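Local atomic coordinates of peptidase, M20/M25/M40 family (Staphylococcus aureus, PDB entry 4EWT), a protein that probably hydrolyses the amide bond of N-acylated amino acids as a metal-dependent amidohydrolase of the M20 peptidase family, binding two manganese ions. Residues 58-64 against 130-136; 111-115 against 376-381; 189-194 against 287-291. One frame throughout, in Å; residues are numbered along the deposited sequence.

Interaction 1 of 3, residues 58-64 against 130-136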
# COMPACT_ATOMS: atom_id res chain seq x y z
N ARG A 58 -10.15 -32.44 34.87
CA ARG A 58 -9.11 -33.41 34.48
C ARG A 58 -7.70 -33.03 34.92
O ARG A 58 -6.70 -33.53 34.40
CB ARG A 58 -9.18 -33.72 32.98
CG ARG A 58 -10.51 -34.30 32.54
CD ARG A 58 -10.68 -34.25 31.04
NE ARG A 58 -12.09 -34.33 30.66
CZ ARG A 58 -12.86 -33.28 30.39
NH1 ARG A 58 -12.36 -32.05 30.45
NH2 ARG A 58 -14.13 -33.47 30.05
N GLY A 59 -7.62 -32.14 35.91
CA GLY A 59 -6.34 -31.75 36.52
C GLY A 59 -5.90 -32.75 37.58
O GLY A 59 -6.66 -33.08 38.49
N ILE A 60 -4.66 -33.22 37.45
CA ILE A 60 -4.11 -34.22 38.36
C ILE A 60 -2.82 -33.74 39.02
O ILE A 60 -1.85 -33.40 38.34
CB ILE A 60 -3.87 -35.58 37.65
CG1 ILE A 60 -5.15 -36.06 36.96
CG2 ILE A 60 -3.39 -36.65 38.66
CD1 ILE A 60 -4.91 -37.10 35.88
N LYS A 61 -2.83 -33.72 40.34
CA LYS A 61 -1.72 -33.23 41.16
C LYS A 61 -1.27 -34.38 42.07
O LYS A 61 -1.95 -34.71 43.05
CB LYS A 61 -2.23 -32.05 41.99
CG LYS A 61 -1.21 -31.27 42.80
CD LYS A 61 -1.85 -30.87 44.12
CE LYS A 61 -1.70 -29.40 44.44
NZ LYS A 61 -0.42 -29.06 45.11
N VAL A 62 -0.14 -35.00 41.74
CA VAL A 62 0.37 -36.08 42.59
C VAL A 62 1.52 -35.59 43.48
O VAL A 62 2.53 -35.07 42.99
CB VAL A 62 0.67 -37.42 41.81
CG1 VAL A 62 0.05 -37.39 40.43
CG2 VAL A 62 2.15 -37.73 41.74
N THR A 63 1.31 -35.71 44.79
CA THR A 63 2.26 -35.23 45.79
C THR A 63 3.14 -36.38 46.30
O THR A 63 2.64 -37.43 46.71
CB THR A 63 1.54 -34.51 46.96
OG1 THR A 63 0.80 -33.39 46.45
CG2 THR A 63 2.53 -34.00 47.99
N ILE A 64 4.45 -36.15 46.24
CA ILE A 64 5.43 -37.08 46.79
C ILE A 64 6.09 -36.37 47.97
O ILE A 64 7.04 -35.60 47.80
CB ILE A 64 6.51 -37.46 45.74
CG1 ILE A 64 5.88 -37.82 44.39
CG2 ILE A 64 7.39 -38.60 46.27
CD1 ILE A 64 6.89 -37.91 43.25
N VAL A 130 7.86 -33.20 46.21
CA VAL A 130 7.73 -33.05 44.77
C VAL A 130 6.24 -32.96 44.49
O VAL A 130 5.44 -33.76 45.00
CB VAL A 130 8.30 -34.26 44.00
CG1 VAL A 130 8.23 -34.01 42.50
CG2 VAL A 130 9.72 -34.54 44.41
N VAL A 131 5.86 -31.98 43.68
CA VAL A 131 4.51 -31.89 43.16
C VAL A 131 4.59 -32.19 41.66
O VAL A 131 5.08 -31.39 40.88
CB VAL A 131 3.88 -30.48 43.40
CG1 VAL A 131 2.54 -30.35 42.71
CG2 VAL A 131 3.72 -30.23 44.90
N VAL A 132 4.12 -33.36 41.27
CA VAL A 132 4.04 -33.71 39.87
C VAL A 132 2.72 -33.19 39.33
O VAL A 132 1.66 -33.47 39.89
CB VAL A 132 4.14 -35.23 39.67
CG1 VAL A 132 4.07 -35.56 38.19
CG2 VAL A 132 5.44 -35.74 40.28
N ILE A 133 2.81 -32.40 38.25
CA ILE A 133 1.64 -31.82 37.61
C ILE A 133 1.40 -32.50 36.27
O ILE A 133 2.19 -32.36 35.34
CB ILE A 133 1.83 -30.28 37.39
CG1 ILE A 133 1.99 -29.56 38.73
CG2 ILE A 133 0.66 -29.68 36.60
CD1 ILE A 133 2.45 -28.10 38.60
N HIS A 134 0.31 -33.27 36.18
CA HIS A 134 -0.13 -33.83 34.92
C HIS A 134 -1.24 -32.93 34.37
O HIS A 134 -2.35 -32.91 34.90
CB HIS A 134 -0.61 -35.28 35.10
CG HIS A 134 0.49 -36.26 35.31
ND1 HIS A 134 0.75 -36.84 36.54
CD2 HIS A 134 1.40 -36.78 34.45
CE1 HIS A 134 1.77 -37.68 36.42
NE2 HIS A 134 2.19 -37.65 35.17
N GLN A 135 -0.92 -32.18 33.31
CA GLN A 135 -1.77 -31.10 32.82
C GLN A 135 -2.50 -31.44 31.52
O GLN A 135 -1.87 -31.86 30.55
CB GLN A 135 -0.94 -29.82 32.63
CG GLN A 135 -1.75 -28.56 32.36
CD GLN A 135 -0.95 -27.51 31.63
OE1 GLN A 135 0.03 -26.96 32.15
NE2 GLN A 135 -1.35 -27.21 30.40
N PRO A 136 -3.83 -31.25 31.50
CA PRO A 136 -4.59 -31.34 30.26
C PRO A 136 -4.61 -30.00 29.53
O PRO A 136 -4.08 -29.00 30.04
CB PRO A 136 -6.00 -31.66 30.76
CG PRO A 136 -6.09 -30.93 32.05
CD PRO A 136 -4.71 -31.05 32.66

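Interaction 2 of 3, residues 111-115 against 376-381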
# COMPACT_ATOMS: atom_id res chain seq x y z
N TYR A 111 7.52 -40.45 30.56
CA TYR A 111 8.74 -40.35 31.36
C TYR A 111 8.41 -39.85 32.77
O TYR A 111 9.02 -40.31 33.73
CB TYR A 111 9.80 -39.47 30.68
CG TYR A 111 9.77 -38.02 31.12
CD1 TYR A 111 10.35 -37.61 32.33
CD2 TYR A 111 9.16 -37.05 30.33
CE1 TYR A 111 10.31 -36.28 32.74
CE2 TYR A 111 9.12 -35.71 30.74
CZ TYR A 111 9.70 -35.34 31.94
OH TYR A 111 9.66 -34.02 32.34
N MET A 112 7.46 -38.92 32.88
CA MET A 112 7.05 -38.36 34.16
C MET A 112 6.40 -39.40 35.07
O MET A 112 6.65 -39.41 36.28
CB MET A 112 6.10 -37.17 33.96
CG MET A 112 5.76 -36.45 35.26
SD MET A 112 7.20 -35.69 36.06
CE MET A 112 7.36 -34.21 35.02
N LEU A 113 5.56 -40.27 34.50
CA LEU A 113 4.94 -41.32 35.31
C LEU A 113 6.00 -42.24 35.91
O LEU A 113 5.94 -42.56 37.10
CB LEU A 113 3.92 -42.14 34.49
CG LEU A 113 2.60 -41.49 34.05
CD1 LEU A 113 1.90 -42.42 33.09
CD2 LEU A 113 1.68 -41.14 35.23
N VAL A 114 6.97 -42.64 35.10
CA VAL A 114 8.04 -43.54 35.55
C VAL A 114 9.03 -42.83 36.49
O VAL A 114 9.54 -43.44 37.44
CB VAL A 114 8.75 -44.23 34.35
CG1 VAL A 114 9.89 -45.12 34.82
CG2 VAL A 114 7.75 -45.04 33.54
N LEU A 115 9.30 -41.56 36.24
CA LEU A 115 10.14 -40.79 37.15
C LEU A 115 9.46 -40.61 38.51
O LEU A 115 10.11 -40.70 39.54
CB LEU A 115 10.49 -39.43 36.56
CG LEU A 115 11.21 -38.44 37.49
CD1 LEU A 115 12.56 -38.97 37.94
CD2 LEU A 115 11.37 -37.10 36.80
N SER A 376 15.06 -37.28 29.62
CA SER A 376 14.16 -36.37 30.34
C SER A 376 14.03 -36.75 31.81
O SER A 376 14.15 -35.89 32.70
CB SER A 376 12.79 -36.34 29.67
OG SER A 376 12.89 -35.83 28.35
N ALA A 377 13.80 -38.03 32.07
CA ALA A 377 13.68 -38.53 33.44
C ALA A 377 14.97 -38.31 34.23
O ALA A 377 14.93 -37.82 35.36
CB ALA A 377 13.27 -40.00 33.45
N GLU A 378 16.11 -38.65 33.63
CA GLU A 378 17.42 -38.48 34.26
C GLU A 378 17.68 -37.02 34.61
O GLU A 378 18.12 -36.71 35.72
CB GLU A 378 18.55 -39.03 33.38
CG GLU A 378 18.70 -40.56 33.41
CD GLU A 378 19.68 -41.08 32.36
OE1 GLU A 378 20.20 -40.27 31.56
OE2 GLU A 378 19.93 -42.30 32.33
N ALA A 379 17.41 -36.14 33.65
CA ALA A 379 17.58 -34.70 33.83
C ALA A 379 16.70 -34.14 34.95
O ALA A 379 17.20 -33.50 35.87
CB ALA A 379 17.30 -33.98 32.53
N VAL A 380 15.40 -34.40 34.87
CA VAL A 380 14.45 -33.89 35.86
C VAL A 380 14.71 -34.51 37.23
O VAL A 380 14.77 -33.79 38.24
CB VAL A 380 12.97 -34.07 35.39
CG1 VAL A 380 11.99 -33.61 36.45
CG2 VAL A 380 12.73 -33.28 34.11
N GLY A 381 14.91 -35.82 37.27
CA GLY A 381 15.24 -36.49 38.53
C GLY A 381 16.47 -35.93 39.22
O GLY A 381 16.48 -35.72 40.43

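Interaction 3 of 3, residues 189-194 against 287-291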
# COMPACT_ATOMS: atom_id res chain seq x y z
N LYS A 189 -10.05 -9.94 16.04
CA LYS A 189 -11.00 -9.90 14.94
C LYS A 189 -11.26 -8.44 14.66
O LYS A 189 -11.43 -7.65 15.59
CB LYS A 189 -12.31 -10.60 15.32
CG LYS A 189 -12.14 -12.07 15.65
CD LYS A 189 -13.46 -12.71 16.07
CE LYS A 189 -13.29 -14.21 16.31
NZ LYS A 189 -14.23 -14.71 17.36
N LEU A 190 -11.27 -8.08 13.39
CA LEU A 190 -11.57 -6.71 13.02
C LEU A 190 -12.69 -6.70 12.00
O LEU A 190 -12.59 -7.34 10.94
CB LEU A 190 -10.33 -5.99 12.46
CG LEU A 190 -10.54 -4.61 11.83
CD1 LEU A 190 -10.96 -3.52 12.85
CD2 LEU A 190 -9.26 -4.21 11.12
N LYS A 191 -13.76 -6.00 12.33
CA LYS A 191 -14.81 -5.82 11.38
C LYS A 191 -14.65 -4.43 10.78
O LYS A 191 -14.51 -3.47 11.51
CB LYS A 191 -16.19 -5.99 12.02
CG LYS A 191 -17.33 -5.66 11.06
CD LYS A 191 -18.68 -6.17 11.55
CE LYS A 191 -19.21 -5.33 12.67
NZ LYS A 191 -20.70 -5.56 12.86
N VAL A 192 -14.61 -4.37 9.46
CA VAL A 192 -14.49 -3.11 8.73
C VAL A 192 -15.82 -2.91 8.01
O VAL A 192 -16.15 -3.64 7.06
CB VAL A 192 -13.31 -3.12 7.71
CG1 VAL A 192 -13.20 -1.78 6.98
CG2 VAL A 192 -11.94 -3.43 8.40
N GLN A 193 -16.60 -1.94 8.48
CA GLN A 193 -17.90 -1.65 7.92
C GLN A 193 -17.83 -0.39 7.07
O GLN A 193 -17.58 0.70 7.59
CB GLN A 193 -18.94 -1.50 9.05
CG GLN A 193 -20.33 -1.01 8.63
CD GLN A 193 -21.15 -2.06 7.93
OE1 GLN A 193 -21.51 -1.91 6.75
NE2 GLN A 193 -21.46 -3.15 8.64
N GLY A 194 -18.01 -0.55 5.76
CA GLY A 194 -18.20 0.56 4.83
C GLY A 194 -19.68 0.67 4.49
O GLY A 194 -20.54 0.55 5.35
N VAL A 287 -14.66 4.44 7.26
CA VAL A 287 -15.31 3.18 7.64
C VAL A 287 -15.52 3.15 9.14
O VAL A 287 -14.95 3.98 9.86
CB VAL A 287 -14.44 1.97 7.24
CG1 VAL A 287 -14.52 1.75 5.73
CG2 VAL A 287 -12.98 2.15 7.71
N THR A 288 -16.34 2.21 9.62
CA THR A 288 -16.44 1.94 11.06
C THR A 288 -15.70 0.64 11.35
O THR A 288 -15.93 -0.37 10.68
CB THR A 288 -17.91 1.79 11.51
OG1 THR A 288 -18.65 2.90 11.00
CG2 THR A 288 -18.05 1.79 13.04
N CYS A 289 -14.81 0.66 12.34
CA CYS A 289 -14.03 -0.53 12.69
C CYS A 289 -14.47 -1.06 14.03
O CYS A 289 -14.60 -0.30 14.98
CB CYS A 289 -12.57 -0.17 12.77
SG CYS A 289 -11.83 0.06 11.18
N THR A 290 -14.67 -2.38 14.11
CA THR A 290 -14.94 -3.04 15.39
C THR A 290 -13.82 -4.03 15.66
O THR A 290 -13.75 -5.10 15.04
CB THR A 290 -16.32 -3.73 15.43
OG1 THR A 290 -17.30 -2.83 14.89
CG2 THR A 290 -16.73 -4.11 16.88
N LEU A 291 -12.93 -3.64 16.57
CA LEU A 291 -11.79 -4.45 16.95
C LEU A 291 -12.06 -5.15 18.29
O LEU A 291 -12.44 -4.52 19.28
CB LEU A 291 -10.54 -3.58 17.05
CG LEU A 291 -9.18 -4.24 17.25
CD1 LEU A 291 -8.85 -5.17 16.11
CD2 LEU A 291 -8.10 -3.16 17.40

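Interaction 1 of 3, residues 58-64 against 130-136
Strand 60-64 runs antiparallel to strand 130-135, the axes of these short segments approaching to 4.8 Å at 160°, and three hydrogen-bonded pairs, Ile60 with His134, Val62 with Val132 and Ile64 with Val130, stitch the backbones together. The bonds are short at the Ile64 end, where Ile64 N reaches Val130 O at 2.9 Å, and slacken toward Gly59, where Ile60 N to His134 O is a weak bond of 3.5 Å.

On the face carrying these paired residues, Ile64 bridges two residues of the facing strand. Its CG1 stands beside the backbone N (chi1 -47°) and the chain then extends, which carries CD1 to 4.0 Å from both Val130 CB and Val132 CG2. Val62 lies alongside Val132, pointing the same way, with CG2 3.8 Å from Val132 CB; its other methyl, CG1, comes up to the edge of the His134 imidazole, close to the ring plane. On the reverse face Lys61 CG lies 3.9 Å from Val131 CG1, and the bends farther along the chain leave NZ close to the same methyl, where it makes a weak bond to Val153 O. Beyond the last bridge, Pro136 turns its ring onto the backbone, CG lying 3.6 Å from Arg58 O; the guanidinium of Arg58 leads off to a salt bridge with Asp34.

Within the mixed sheet of the metal-binding part of the fold, strand 50-52 flanks the pair on one side and strand 72-78 on the other. Helix 105-120 covers Val132 and His134, and helix 144-150 packs against Ile133 on the reverse face.

Interaction 2 of 3, residues 111-115 against 376-381
Tyr111 lays one face of its ring over CB of Ser376, which sits almost exactly above the ring centre, 3.6 Å from the centroid and 5° off the normal, a well-aligned CH-pi contact. The hydroxyl of Ser376 is engaged elsewhere, with Ser372 O and Thr349 OG1, and it is the methylene that meets the ring. The same ring also approaches the backbone of the facing helix: CD1 is 3.5 Å from Ala377 N and lies near the methyl of that alanine. Farther out, Tyr111 crosses Val380 at about a right angle and its OH packs 3.6 Å from Val380 CG2.

One turn on, Leu115 supplies the other half of the contact, and its two methyls meet different residues on the near side of the opposing helix. CD2 meets Val380 CG1 at 3.6 Å, whereas CD1 settles 3.7 Å from Gly381 CA and equally close to Ala377 O, at a point where the glycine leaves only backbone to touch. The short helical segments cross at -52°, their axes 9.4 Å apart.

Helix 105-120, which begins at the metal ligand His105, is thereby packed against helix 372-386 near the C terminus. No hydrogen bond or salt bridge joins the two segments, and all the touching residues are buried, so the contact across these segments is essentially van der Waals and CH-pi in character.

Interaction 3 of 3, residues 189-194 against 287-291
The flat peptide groups of the two strands meet edge to edge through four backbone hydrogen bonds, two between Lys191 and Thr290 and two between Gln193 and Thr288, with Leu190, Val192, Cys289 and Leu291 on one face of the pair and Lys191, Gln193, Thr288 and Thr290 on the other. This antiparallel pairing belongs to the sheet of the second domain, an alpha/beta sandwich with helices on one side, as in the lid or dimerisation domain of other M20 enzymes.

On the apolar face, Leu190 holds CG anti to the backbone N (chi1 171°), and its CD1 leans toward the facing strand, 3.7 Å from Cys289 CB. Leu291 reaches back over the same leucine, its CD1 4.0 Å from Leu190 CB. Toward the Gly194 end, CG1 of Val192 slants against Val287 CB at 4.0 Å, and both valines are covered by Ala211 of helix 208-226. Helix 264-285 covers Leu190 and Cys289 through Ser278, and its Glu282 accepts a hydrogen bond from Cys289 N.

The opposite face is polar and more open to solvent: Lys191 and Thr290 run side by side, with CE of the lysine 3.9 Å from OG1 of the threonine. At the start of segment 189-194, Lys189 packs on Phe246 of the second subunit. Lys191 O has two close neighbours on the facing strand, the amide N of Thr290 in a 2.8 Å hydrogen bond and CA of Cys289 at 3.2 Å in a CA-H...O contact.

Interactions 1 and 2 form one continuous core: their centres are 14 Å apart, and helix 105-120, which bears residues 111-115, is followed directly by strand 129-135. Met112 and Leu113 of that helix pack on Val132 and His134, joining the sheet to the helix layer that holds residues 376-381. Interaction 3 stands apart in the other sheet, its centre 44 Å from interaction 1 and 50 Å from interaction 2, on the far side of the chain's centre. Along the chain, 189-194 and 287-291 fall between the two halves of interaction 2, consistent with a second domain inserted into the metal-binding one, which the C-terminal helix completes.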